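Local coordinates for protein glycerol kinase, putative (PDB 2W40) that is a glycerol kinase of the FGGY family that probably phosphorylates glycerol with ATP to give sn-glycerol 3-phosphate, at residues I9-T13 / Q14-V18; V114-F117 / S118-N122; N168-L171 / I172-T176; G354-A357 / P358-S362. All coordinates share one frame; numbering follows the deposited sequence.

Contact 1 of 4, residues I9-T13 / Q14-V18; sequences IDQST and QSTKV
Asp10 and Lys17 run alongside each other on one face of a tight antiparallel hairpin, a cross-strand pair that shows how water can mediate between opposite charges. Their backbones form both bonds of a hydrogen-bonded pair, Asp10 N to Lys17 O at 2.8 Å and Lys17 N to Asp10 O at 2.9 Å. The extended lysine chain passes the carboxylate with CD 3.7 Å from Asp10 OD2. Asp10 OD2 and Lys17 NZ remain 4.4 Å apart, too far for a salt bridge, and one water joins them, donating to OD2 and accepting from NZ.

On the other face Gln11 lies obliquely across Thr16. A bend at chi2 (-53°) folds the Gln11 amide back over the hairpin, where NE2 donates to Thr16 OG1 at 3.0 Å, with the acceptor somewhat off the amide plane. Its bond to Ser12 O, also 3.0 Å, is the more strained: NE2 sits on a lone pair of that carbonyl, but the oxygen is far out of the amide plane. Since Gln84 binds Gln11 OE1, both ends of this buried amide are held. At the bend Ser12 N donates to Ser15 O, and a second water links Ser12 OG to Gln14 N.

The hairpin belongs to the N-terminal actin-like ATPase fold, where such a turn commonly faces the nucleotide phosphates; consistent with this, Gln14 bonds Thr270, an ADP-binding residue, while Thr13 lies near bound glycerol. Strand 3-11 continues the sheet to strand 74-83 and strand 15-21 to strand 27-34, with helices 49-70 and 167-176 packed over the face that carries Ile9 and Gln11.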
loop_
_atom_site.group_PDB
_atom_site.type_symbol
_atom_site.label_atom_id
_atom_site.label_comp_id
_atom_site.label_asym_id
_atom_site.label_seq_id
_atom_site.Cartn_x
_atom_site.Cartn_y
_atom_site.Cartn_z
ATOM N N ILE C 9 -35.375 -1.574 -11.454
ATOM C CA ILE C 9 -34.636 -0.937 -10.374
ATOM C C ILE C 9 -33.474 -1.900 -10.038
ATOM O O ILE C 9 -33.712 -3.101 -9.733
ATOM C CB ILE C 9 -35.518 -0.744 -9.126
ATOM C CG1 ILE C 9 -36.682 0.244 -9.480
ATOM C CG2 ILE C 9 -34.589 -0.391 -7.918
ATOM C CD1 ILE C 9 -37.814 0.197 -8.465
ATOM N N ASP C 10 -32.230 -1.375 -10.028
ATOM C CA ASP C 10 -31.058 -2.155 -9.571
ATOM C C ASP C 10 -30.478 -1.420 -8.345
ATOM O O ASP C 10 -29.885 -0.375 -8.445
ATOM C CB ASP C 10 -30.059 -2.264 -10.713
ATOM C CG ASP C 10 -28.758 -2.898 -10.368
ATOM O OD1 ASP C 10 -28.633 -3.481 -9.286
ATOM O OD2 ASP C 10 -27.819 -2.847 -11.277
ATOM N N GLN C 11 -30.816 -1.894 -7.177
ATOM C CA GLN C 11 -30.377 -1.346 -5.934
ATOM C C GLN C 11 -29.047 -2.058 -5.633
ATOM O O GLN C 11 -29.023 -3.181 -5.114
ATOM C CB GLN C 11 -31.444 -1.552 -4.821
ATOM C CG GLN C 11 -31.300 -0.634 -3.614
ATOM C CD GLN C 11 -29.883 -0.687 -3.014
ATOM O OE1 GLN C 11 -29.521 -1.642 -2.338
ATOM N NE2 GLN C 11 -29.036 0.267 -3.440
ATOM N N SER C 12 -27.973 -1.445 -6.089
ATOM C CA SER C 12 -26.656 -2.046 -6.077
ATOM C C SER C 12 -25.893 -1.676 -4.817
ATOM O O SER C 12 -26.366 -0.922 -3.946
ATOM C CB SER C 12 -25.922 -1.676 -7.391
ATOM O OG SER C 12 -24.786 -2.472 -7.570
ATOM N N THR C 13 -24.697 -2.252 -4.681
ATOM C CA THR C 13 -23.926 -2.028 -3.400
ATOM C C THR C 13 -23.584 -0.566 -3.225
ATOM O O THR C 13 -23.721 -0.049 -2.118
ATOM C CB THR C 13 -22.649 -2.840 -3.394
ATOM O OG1 THR C 13 -23.001 -4.226 -3.616
ATOM C CG2 THR C 13 -21.980 -2.806 -2.034
ATOM N N GLN C 14 -23.050 0.086 -4.259
ATOM C CA GLN C 14 -22.537 1.486 -4.137
ATOM C C GLN C 14 -23.524 2.595 -4.514
ATOM O O GLN C 14 -23.291 3.740 -4.214
ATOM C CB GLN C 14 -21.226 1.635 -4.930
ATOM C CG GLN C 14 -20.083 0.718 -4.387
ATOM C CD GLN C 14 -18.890 0.706 -5.227
ATOM O OE1 GLN C 14 -18.709 -0.191 -6.050
ATOM N NE2 GLN C 14 -18.089 1.722 -5.087
ATOM N N SER C 15 -24.567 2.212 -5.284
ATOM C CA SER C 15 -25.541 3.142 -5.799
ATOM C C SER C 15 -26.836 2.411 -6.156
ATOM O O SER C 15 -26.920 1.214 -6.199
ATOM C CB SER C 15 -25.029 3.903 -7.022
ATOM O OG SER C 15 -24.998 3.066 -8.188
ATOM N N THR C 16 -27.872 3.217 -6.317
ATOM C CA THR C 16 -29.181 2.777 -6.743
ATOM C C THR C 16 -29.311 3.317 -8.168
ATOM O O THR C 16 -29.097 4.526 -8.388
ATOM C CB THR C 16 -30.285 3.322 -5.809
ATOM O OG1 THR C 16 -30.059 2.877 -4.440
ATOM C CG2 THR C 16 -31.684 2.890 -6.305
ATOM N N LYS C 17 -29.744 2.431 -9.051
ATOM C CA LYS C 17 -29.884 2.688 -10.494
ATOM C C LYS C 17 -31.370 2.422 -10.862
ATOM O O LYS C 17 -32.002 1.416 -10.419
ATOM C CB LYS C 17 -28.994 1.728 -11.295
ATOM C CG LYS C 17 -27.566 1.718 -10.854
ATOM C CD LYS C 17 -26.738 0.649 -11.458
ATOM C CE LYS C 17 -25.395 0.643 -10.790
ATOM N NZ LYS C 17 -24.417 -0.074 -11.660
ATOM N N VAL C 18 -31.871 3.328 -11.705
ATOM C CA VAL C 18 -33.179 3.129 -12.383
ATOM C C VAL C 18 -32.980 3.152 -13.893
ATOM O O VAL C 18 -32.185 3.957 -14.416
ATOM C CB VAL C 18 -34.272 4.119 -11.937
ATOM C CG1 VAL C 18 -34.610 4.073 -10.387
ATOM C CG2 VAL C 18 -33.932 5.611 -12.338
HETATM O O HOH W 1 -25.191 -2.733 -11.069
HETATM O O HOH W 2 -22.554 -1.100 -6.875
#

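Contact 2 of 4, residues V114-F117 / S118-N122; sequences VTEF and SAKYN
Ser118 reaches back one helical turn to Val114, and the hydrogen bonds there are the firm part of this contact. Val114 O takes two of them, from Ser118 N at 2.8 Å and from Ser118 OG, also at 2.8 Å. The two donors approach from opposite faces of the carbonyl plane, the hydroxyl standing 43° above it; chi1 of -57° sets OG beside the serine's own N and so within range of the same oxygen. Further along, Ala119 N makes only weak bonds, to Thr115 O and Glu116 O, whereas Lys120 N makes a shorter one of 2.9 Å to Phe117 O, three residues back, with the donor well above the carbonyl plane.

Charge enters through Glu116 and Lys120, whose side chains cross slantwise. Lys120 is bent at chi3 and chi4, and its NZ meets Glu116 OE2 in a salt bridge of 3.2 Å whose hydrogen bond is weak.

The apolar share falls to Phe117 and Tyr121, side by side and pointing the same way, with Phe117 CD2 4.1 Å from Tyr121 CE2. Phe117 O lies at the edge of the tyrosine ring, while the phenylalanine ring itself packs edge-to-face with Phe141 of helix 140-149, and both rings touch Ile207.

The chemistry is that of a solvent-facing helix leading into a loop: the doubled grip on Val114 O ties Ser118 to the preceding turn just before the helical bonding weakens, the weak bond between exposed charges suggests a loosely held pair, and the aromatic side faces the neighbouring helices.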
loop_
_atom_site.group_PDB
_atom_site.type_symbol
_atom_site.label_atom_id
_atom_site.label_comp_id
_atom_site.label_asym_id
_atom_site.label_seq_id
_atom_site.Cartn_x
_atom_site.Cartn_y
_atom_site.Cartn_z
ATOM N N VAL C 114 -18.461 -16.866 13.272
ATOM C CA VAL C 114 -18.334 -17.986 12.324
ATOM C C VAL C 114 -17.301 -19.053 12.769
ATOM O O VAL C 114 -17.565 -20.212 12.705
ATOM C CB VAL C 114 -18.045 -17.457 10.873
ATOM C CG1 VAL C 114 -17.634 -18.579 9.894
ATOM C CG2 VAL C 114 -19.241 -16.601 10.361
ATOM N N THR C 115 -16.139 -18.622 13.284
ATOM C CA THR C 115 -15.153 -19.522 13.875
ATOM C C THR C 115 -15.773 -20.353 15.002
ATOM O O THR C 115 -15.694 -21.590 14.997
ATOM C CB THR C 115 -13.975 -18.734 14.338
ATOM O OG1 THR C 115 -13.425 -18.075 13.209
ATOM C CG2 THR C 115 -12.896 -19.648 15.042
ATOM N N GLU C 116 -16.552 -19.721 15.846
ATOM C CA GLU C 116 -17.212 -20.428 16.983
ATOM C C GLU C 116 -18.240 -21.469 16.568
ATOM O O GLU C 116 -18.212 -22.670 16.990
ATOM C CB GLU C 116 -17.837 -19.413 17.919
ATOM C CG GLU C 116 -18.630 -20.057 19.031
ATOM C CD GLU C 116 -19.662 -19.217 19.727
ATOM O OE1 GLU C 116 -19.730 -17.990 19.575
ATOM O OE2 GLU C 116 -20.419 -19.861 20.470
ATOM N N PHE C 117 -19.158 -21.041 15.652
ATOM C CA PHE C 117 -20.167 -21.934 15.208
ATOM C C PHE C 117 -19.641 -23.025 14.326
ATOM O O PHE C 117 -20.181 -24.182 14.323
ATOM C CB PHE C 117 -21.264 -21.145 14.452
ATOM C CG PHE C 117 -22.305 -20.519 15.362
ATOM C CD1 PHE C 117 -21.909 -19.676 16.372
ATOM C CD2 PHE C 117 -23.639 -20.849 15.266
ATOM C CE1 PHE C 117 -22.863 -19.127 17.248
ATOM C CE2 PHE C 117 -24.599 -20.309 16.095
ATOM C CZ PHE C 117 -24.214 -19.455 17.122
ATOM N N SER C 118 -18.648 -22.715 13.482
ATOM C CA SER C 118 -18.097 -23.748 12.596
ATOM C C SER C 118 -17.547 -24.962 13.334
ATOM O O SER C 118 -17.585 -26.046 12.830
ATOM C CB SER C 118 -17.047 -23.239 11.617
ATOM O OG SER C 118 -17.522 -22.171 10.773
ATOM N N ALA C 119 -17.093 -24.750 14.563
ATOM C CA ALA C 119 -16.572 -25.890 15.356
ATOM C C ALA C 119 -17.653 -26.740 15.981
ATOM O O ALA C 119 -17.403 -27.876 16.572
ATOM C CB ALA C 119 -15.684 -25.333 16.449
ATOM N N LYS C 120 -18.874 -26.271 15.930
ATOM C CA LYS C 120 -20.037 -26.935 16.525
ATOM C C LYS C 120 -20.996 -27.636 15.614
ATOM O O LYS C 120 -21.864 -28.300 16.089
ATOM C CB LYS C 120 -20.833 -25.908 17.364
ATOM C CG LYS C 120 -20.022 -25.500 18.625
ATOM C CD LYS C 120 -20.810 -24.532 19.508
ATOM C CE LYS C 120 -20.079 -23.198 19.790
ATOM N NZ LYS C 120 -19.709 -22.914 21.265
ATOM N N TYR C 121 -20.845 -27.464 14.300
ATOM C CA TYR C 121 -21.706 -28.037 13.274
ATOM C C TYR C 121 -20.833 -28.717 12.176
ATOM O O TYR C 121 -19.711 -28.323 11.913
ATOM C CB TYR C 121 -22.650 -26.964 12.648
ATOM C CG TYR C 121 -23.626 -26.453 13.678
ATOM C CD1 TYR C 121 -24.800 -27.084 13.865
ATOM C CD2 TYR C 121 -23.314 -25.370 14.466
ATOM C CE1 TYR C 121 -25.723 -26.620 14.856
ATOM C CE2 TYR C 121 -24.196 -24.871 15.434
ATOM C CZ TYR C 121 -25.393 -25.539 15.625
ATOM O OH TYR C 121 -26.278 -25.145 16.560
ATOM N N ASN C 122 -21.390 -29.754 11.597
ATOM C CA ASN C 122 -20.788 -30.491 10.524
ATOM C C ASN C 122 -20.988 -29.611 9.246
ATOM O O ASN C 122 -22.080 -29.463 8.736
ATOM C CB ASN C 122 -21.509 -31.820 10.380
ATOM C CG ASN C 122 -20.927 -32.785 9.303
ATOM O OD1 ASN C 122 -21.005 -34.038 9.472
ATOM N ND2 ASN C 122 -20.440 -32.255 8.217
#

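Contact 3 of 4, residues N168-L171 / I172-T176; sequences NTWL and IFNLT. With EDO (1,2-ethanediol), chain B.
Helix 167-176, part of the N-terminal actin-like domain, supplies this contact, a short and mostly buried run in which residues four apart meet along the helix. Its backbone is regular: Ile172 N bonds Asn168 O, Phe173 N bonds Thr169 O, Asn174 N bonds Trp170 O and Leu175 N bonds Leu171 O, the last at 2.9 Å.

Trp170 and Asn174 make the most distinctive side-chain meeting. With CG anti to the backbone N (chi1 176°), the indole is swung along the helix toward its next turn, and the Asn174 amide stands over one face of it. The two planes are 84° apart, so the amide meets the aromatic surface edge-on instead of lying flat against it. The indole is also held at its rim, because Trp170 NE1 bonds Pro49 O.

Aliphatic chains lie against the carbonyls of the preceding turn, Ile172 CG1 at 3.3 Å from Asn168 O and Leu175 CG at 3.4 Å from Leu171 O. Near the end of the run Ile172 O receives both Thr176 N, at 2.9 Å, and Thr176 OG1, at 2.7 Å; the same hydroxyl oxygen is bonded by Asn179 N. An ethanediol, probably from the crystallisation liquor, approaches Thr176 O and is hydrogen-bonded to Leu228 O.

Around the helix, Ile172 and Leu175 pack on strands 74-83 and 241-247, Trp170 and Asn174 touch Met53 of helix 49-70, and the rings of Trp170 and Phe173 both stand edge-to-face with Trp91.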
loop_
_atom_site.group_PDB
_atom_site.type_symbol
_atom_site.label_atom_id
_atom_site.label_comp_id
_atom_site.label_asym_id
_atom_site.label_seq_id
_atom_site.Cartn_x
_atom_site.Cartn_y
_atom_site.Cartn_z
ATOM N N ASN C 168 -34.230 -6.557 -1.541
ATOM C CA ASN C 168 -35.429 -6.712 -2.329
ATOM C C ASN C 168 -36.695 -6.630 -1.531
ATOM O O ASN C 168 -37.631 -5.913 -1.895
ATOM C CB ASN C 168 -35.463 -8.012 -3.096
ATOM C CG ASN C 168 -35.352 -9.234 -2.235
ATOM O OD1 ASN C 168 -34.468 -9.292 -1.348
ATOM N ND2 ASN C 168 -36.139 -10.266 -2.549
ATOM N N THR C 169 -36.699 -7.351 -0.376
ATOM C CA THR C 169 -37.801 -7.323 0.574
ATOM C C THR C 169 -38.073 -5.908 1.106
ATOM O O THR C 169 -39.253 -5.460 1.237
ATOM C CB THR C 169 -37.554 -8.329 1.689
ATOM O OG1 THR C 169 -37.302 -9.596 1.107
ATOM C CG2 THR C 169 -38.812 -8.421 2.645
ATOM N N TRP C 170 -36.985 -5.189 1.406
ATOM C CA TRP C 170 -37.053 -3.834 1.916
ATOM C C TRP C 170 -37.754 -2.901 0.828
ATOM O O TRP C 170 -38.661 -2.106 1.143
ATOM C CB TRP C 170 -35.656 -3.375 2.280
ATOM C CG TRP C 170 -35.498 -1.962 2.734
ATOM C CD1 TRP C 170 -34.749 -0.986 2.115
ATOM C CD2 TRP C 170 -36.122 -1.320 3.876
ATOM N NE1 TRP C 170 -34.832 0.212 2.827
ATOM C CE2 TRP C 170 -35.687 0.053 3.883
ATOM C CE3 TRP C 170 -37.020 -1.768 4.856
ATOM C CZ2 TRP C 170 -36.061 0.964 4.882
ATOM C CZ3 TRP C 170 -37.404 -0.883 5.841
ATOM C CH2 TRP C 170 -36.929 0.482 5.865
ATOM N N LEU C 171 -37.277 -2.969 -0.383
ATOM C CA LEU C 171 -37.824 -2.130 -1.438
ATOM C C LEU C 171 -39.299 -2.421 -1.664
ATOM O O LEU C 171 -40.110 -1.524 -1.788
ATOM C CB LEU C 171 -36.984 -2.315 -2.712
ATOM C CG LEU C 171 -35.787 -1.451 -2.947
ATOM C CD1 LEU C 171 -34.930 -1.152 -1.728
ATOM C CD2 LEU C 171 -35.005 -1.814 -4.223
ATOM N N ILE C 172 -39.673 -3.688 -1.747
ATOM C CA ILE C 172 -41.054 -4.063 -2.035
ATOM C C ILE C 172 -41.954 -3.654 -0.854
ATOM O O ILE C 172 -43.028 -3.059 -1.051
ATOM C CB ILE C 172 -41.152 -5.624 -2.314
ATOM C CG1 ILE C 172 -40.408 -6.018 -3.657
ATOM C CG2 ILE C 172 -42.634 -6.071 -2.227
ATOM C CD1 ILE C 172 -40.283 -7.584 -3.784
ATOM N N PHE C 173 -41.467 -3.851 0.369
ATOM C CA PHE C 173 -42.221 -3.456 1.565
ATOM C C PHE C 173 -42.522 -1.971 1.534
ATOM O O PHE C 173 -43.674 -1.565 1.775
ATOM C CB PHE C 173 -41.399 -3.831 2.778
ATOM C CG PHE C 173 -42.000 -3.454 4.067
ATOM C CD1 PHE C 173 -42.785 -4.389 4.738
ATOM C CD2 PHE C 173 -41.875 -2.136 4.537
ATOM C CE1 PHE C 173 -43.398 -4.017 5.945
ATOM C CE2 PHE C 173 -42.448 -1.789 5.819
ATOM C CZ PHE C 173 -43.185 -2.735 6.488
ATOM N N ASN C 174 -41.546 -1.147 1.214
ATOM C CA ASN C 174 -41.798 0.266 1.191
ATOM C C ASN C 174 -42.667 0.690 0.035
ATOM O O ASN C 174 -43.574 1.466 0.187
ATOM C CB ASN C 174 -40.490 1.036 1.217
ATOM C CG ASN C 174 -39.820 1.004 2.550
ATOM O OD1 ASN C 174 -38.824 0.315 2.774
ATOM N ND2 ASN C 174 -40.286 1.806 3.422
ATOM N N LEU C 175 -42.377 0.190 -1.150
ATOM C CA LEU C 175 -43.179 0.593 -2.367
ATOM C C LEU C 175 -44.667 0.238 -2.286
ATOM O O LEU C 175 -45.533 1.004 -2.714
ATOM C CB LEU C 175 -42.594 0.022 -3.644
ATOM C CG LEU C 175 -41.295 0.675 -4.117
ATOM C CD1 LEU C 175 -40.618 -0.259 -5.140
ATOM C CD2 LEU C 175 -41.622 2.121 -4.682
ATOM N N THR C 176 -44.933 -0.910 -1.682
ATOM C CA THR C 176 -46.256 -1.515 -1.569
ATOM C C THR C 176 -46.986 -1.154 -0.273
ATOM O O THR C 176 -48.113 -1.519 -0.105
ATOM C CB THR C 176 -46.242 -3.048 -1.749
ATOM O OG1 THR C 176 -45.642 -3.651 -0.597
ATOM C CG2 THR C 176 -45.638 -3.508 -3.033
HETATM C C1 EDO B . -49.784 -4.350 -2.966
HETATM O O1 EDO B . -49.852 -2.824 -2.372
HETATM C C2 EDO B . -50.954 -5.313 -2.988
HETATM O O2 EDO B . -51.546 -5.766 -4.263
#

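Contact 4 of 4, residues G354-A357 / P358-S362; sequences GLYA and PRWRS
The chain doubles back on itself through a cis peptide between Ala357 and Pro358, so that Leu355 and Arg361 face each other as a single antiparallel hydrogen-bonded pair, Leu355 N to Arg361 O and Arg361 N to Leu355 O both measuring 3.0 Å. Inside that pair Trp360 N donates to Tyr356 O at 2.7 Å, and a water connects Tyr356 O with Arg359 N.

Trp360 folds its indole back over the bend. One face of the ring lies against backbone, with Tyr356 C 3.6 Å above the plane over its centre and Ala357 N nearer the rim. Tyr356 CB makes a CH-pi contact, 4.1 Å from the centroid of the six-membered ring of Trp360. The tyrosine and indole rings themselves meet obliquely, planes 63° apart, with Tyr356 CD1 3.8 Å from Trp360 CZ3.

Residues Tyr356 to Arg359 form a type VI turn of the VIa form, with the cis proline at its third position, within a loop of the C-terminal FGGY domain between strands 347-349 and 366-371. Gly354 enters this reversal with a positive phi of 85° and with its CA 3.5 Å from Arg361 O.

Trp360 NE1 bonds Gly288 O, and the Tyr356 ring packs edge-to-face with Tyr137 of the N-terminal domain while its OH bonds Ser353. Arg359 forms a salt bridge with Glu394 of helix 377-403, and Arg361 forms one with Asp363.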
loop_
_atom_site.group_PDB
_atom_site.type_symbol
_atom_site.label_atom_id
_atom_site.label_comp_id
_atom_site.label_asym_id
_atom_site.label_seq_id
_atom_site.Cartn_x
_atom_site.Cartn_y
_atom_site.Cartn_z
ATOM N N GLY C 354 -11.479 -10.006 3.648
ATOM C CA GLY C 354 -11.139 -11.423 3.589
ATOM C C GLY C 354 -11.087 -11.887 2.136
ATOM O O GLY C 354 -11.279 -11.126 1.175
ATOM N N LEU C 355 -10.747 -13.135 1.977
ATOM C CA LEU C 355 -10.881 -13.851 0.710
ATOM C C LEU C 355 -12.168 -14.676 0.694
ATOM O O LEU C 355 -12.459 -15.415 1.643
ATOM C CB LEU C 355 -9.707 -14.799 0.441
ATOM C CG LEU C 355 -8.411 -14.066 0.157
ATOM C CD1 LEU C 355 -7.244 -15.018 0.158
ATOM C CD2 LEU C 355 -8.475 -13.114 -1.114
ATOM N N TYR C 356 -12.950 -14.510 -0.394
ATOM C CA TYR C 356 -14.183 -15.295 -0.616
ATOM C C TYR C 356 -13.809 -16.517 -1.413
ATOM O O TYR C 356 -12.885 -17.280 -0.971
ATOM C CB TYR C 356 -15.240 -14.399 -1.260
ATOM C CG TYR C 356 -15.697 -13.205 -0.364
ATOM C CD1 TYR C 356 -16.921 -13.089 0.069
ATOM C CD2 TYR C 356 -14.764 -12.130 -0.099
ATOM C CE1 TYR C 356 -17.263 -11.937 0.927
ATOM C CE2 TYR C 356 -15.033 -11.033 0.715
ATOM C CZ TYR C 356 -16.353 -11.003 1.246
ATOM O OH TYR C 356 -16.899 -10.026 2.011
ATOM N N ALA C 357 -14.485 -16.751 -2.569
ATOM C CA ALA C 357 -14.215 -18.010 -3.240
ATOM C C ALA C 357 -12.810 -17.986 -3.904
ATOM O O ALA C 357 -12.426 -16.970 -4.480
ATOM C CB ALA C 357 -15.341 -18.380 -4.254
ATOM N N PRO C 358 -12.132 -19.146 -3.953
ATOM C CA PRO C 358 -12.512 -20.483 -3.375
ATOM C C PRO C 358 -11.888 -20.795 -2.017
ATOM O O PRO C 358 -12.182 -21.863 -1.437
ATOM C CB PRO C 358 -11.956 -21.473 -4.389
ATOM C CG PRO C 358 -10.741 -20.859 -4.942
ATOM C CD PRO C 358 -10.971 -19.334 -4.867
ATOM N N ARG C 359 -11.028 -19.894 -1.519
ATOM C CA ARG C 359 -10.264 -20.181 -0.263
ATOM C C ARG C 359 -11.028 -19.928 1.032
ATOM O O ARG C 359 -10.734 -20.549 2.060
ATOM C CB ARG C 359 -8.937 -19.429 -0.256
ATOM C CG ARG C 359 -8.071 -19.668 -1.518
ATOM C CD ARG C 359 -6.708 -19.081 -1.323
ATOM N NE ARG C 359 -5.842 -19.153 -2.519
ATOM C CZ ARG C 359 -4.573 -19.459 -2.548
ATOM N NH1 ARG C 359 -3.976 -19.885 -1.432
ATOM N NH2 ARG C 359 -3.897 -19.356 -3.671
ATOM N N TRP C 360 -11.930 -18.950 0.987
ATOM C CA TRP C 360 -12.803 -18.660 2.128
ATOM C C TRP C 360 -11.945 -18.460 3.417
ATOM O O TRP C 360 -12.059 -19.198 4.404
ATOM C CB TRP C 360 -13.857 -19.736 2.323
ATOM C CG TRP C 360 -14.831 -19.680 1.154
ATOM C CD1 TRP C 360 -14.894 -20.583 0.061
ATOM C CD2 TRP C 360 -15.832 -18.672 0.875
ATOM N NE1 TRP C 360 -15.867 -20.192 -0.803
ATOM C CE2 TRP C 360 -16.396 -18.989 -0.395
ATOM C CE3 TRP C 360 -16.253 -17.502 1.520
ATOM C CZ2 TRP C 360 -17.398 -18.231 -0.955
ATOM C CZ3 TRP C 360 -17.230 -16.747 0.952
ATOM C CH2 TRP C 360 -17.796 -17.111 -0.276
ATOM N N ARG C 361 -11.151 -17.395 3.397
ATOM C CA ARG C 361 -10.301 -17.050 4.533
ATOM C C ARG C 361 -10.696 -15.671 5.017
ATOM O O ARG C 361 -10.234 -14.662 4.520
ATOM C CB ARG C 361 -8.853 -17.125 4.048
ATOM C CG ARG C 361 -8.394 -18.507 3.861
ATOM C CD ARG C 361 -8.234 -19.320 5.194
ATOM N NE ARG C 361 -7.210 -18.719 6.066
ATOM C CZ ARG C 361 -5.917 -19.092 6.095
ATOM N NH1 ARG C 361 -5.428 -20.051 5.318
ATOM N NH2 ARG C 361 -5.096 -18.428 6.886
ATOM N N SER C 362 -11.515 -15.632 6.050
ATOM C CA SER C 362 -12.005 -14.357 6.574
ATOM C C SER C 362 -10.894 -13.631 7.388
ATOM O O SER C 362 -11.087 -12.498 7.733
ATOM C CB SER C 362 -13.183 -14.620 7.615
ATOM O OG SER C 362 -12.790 -15.521 8.656
HETATM O O HOH W 3 -10.106 -17.157 -2.196
#

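Overall arrangement
Contacts 1 and 3 are buried and touch directly, Leu171 of contact 3 packing on Ile9 and Gln11 of contact 1, which brings a helix against the central sheet of the N-terminal domain. Contact 2, about 34 Å from contact 1 between centres, lies at the surface, also in the N-terminal FGGY region, while contact 4 is partly buried in the C-terminal FGGY region, its nearest atoms about 5 Å from contact 2. Chemistry follows place: contact 1 combines a held amide with bridging waters near the nucleotide and glycerol sites, contact 3 has helix backbone bonds and an amide set over an indole, with apolar side chains turned to the sheet, contact 2 includes an ion pair, and contact 4 depends on a cis-proline turn overlaid by an indole.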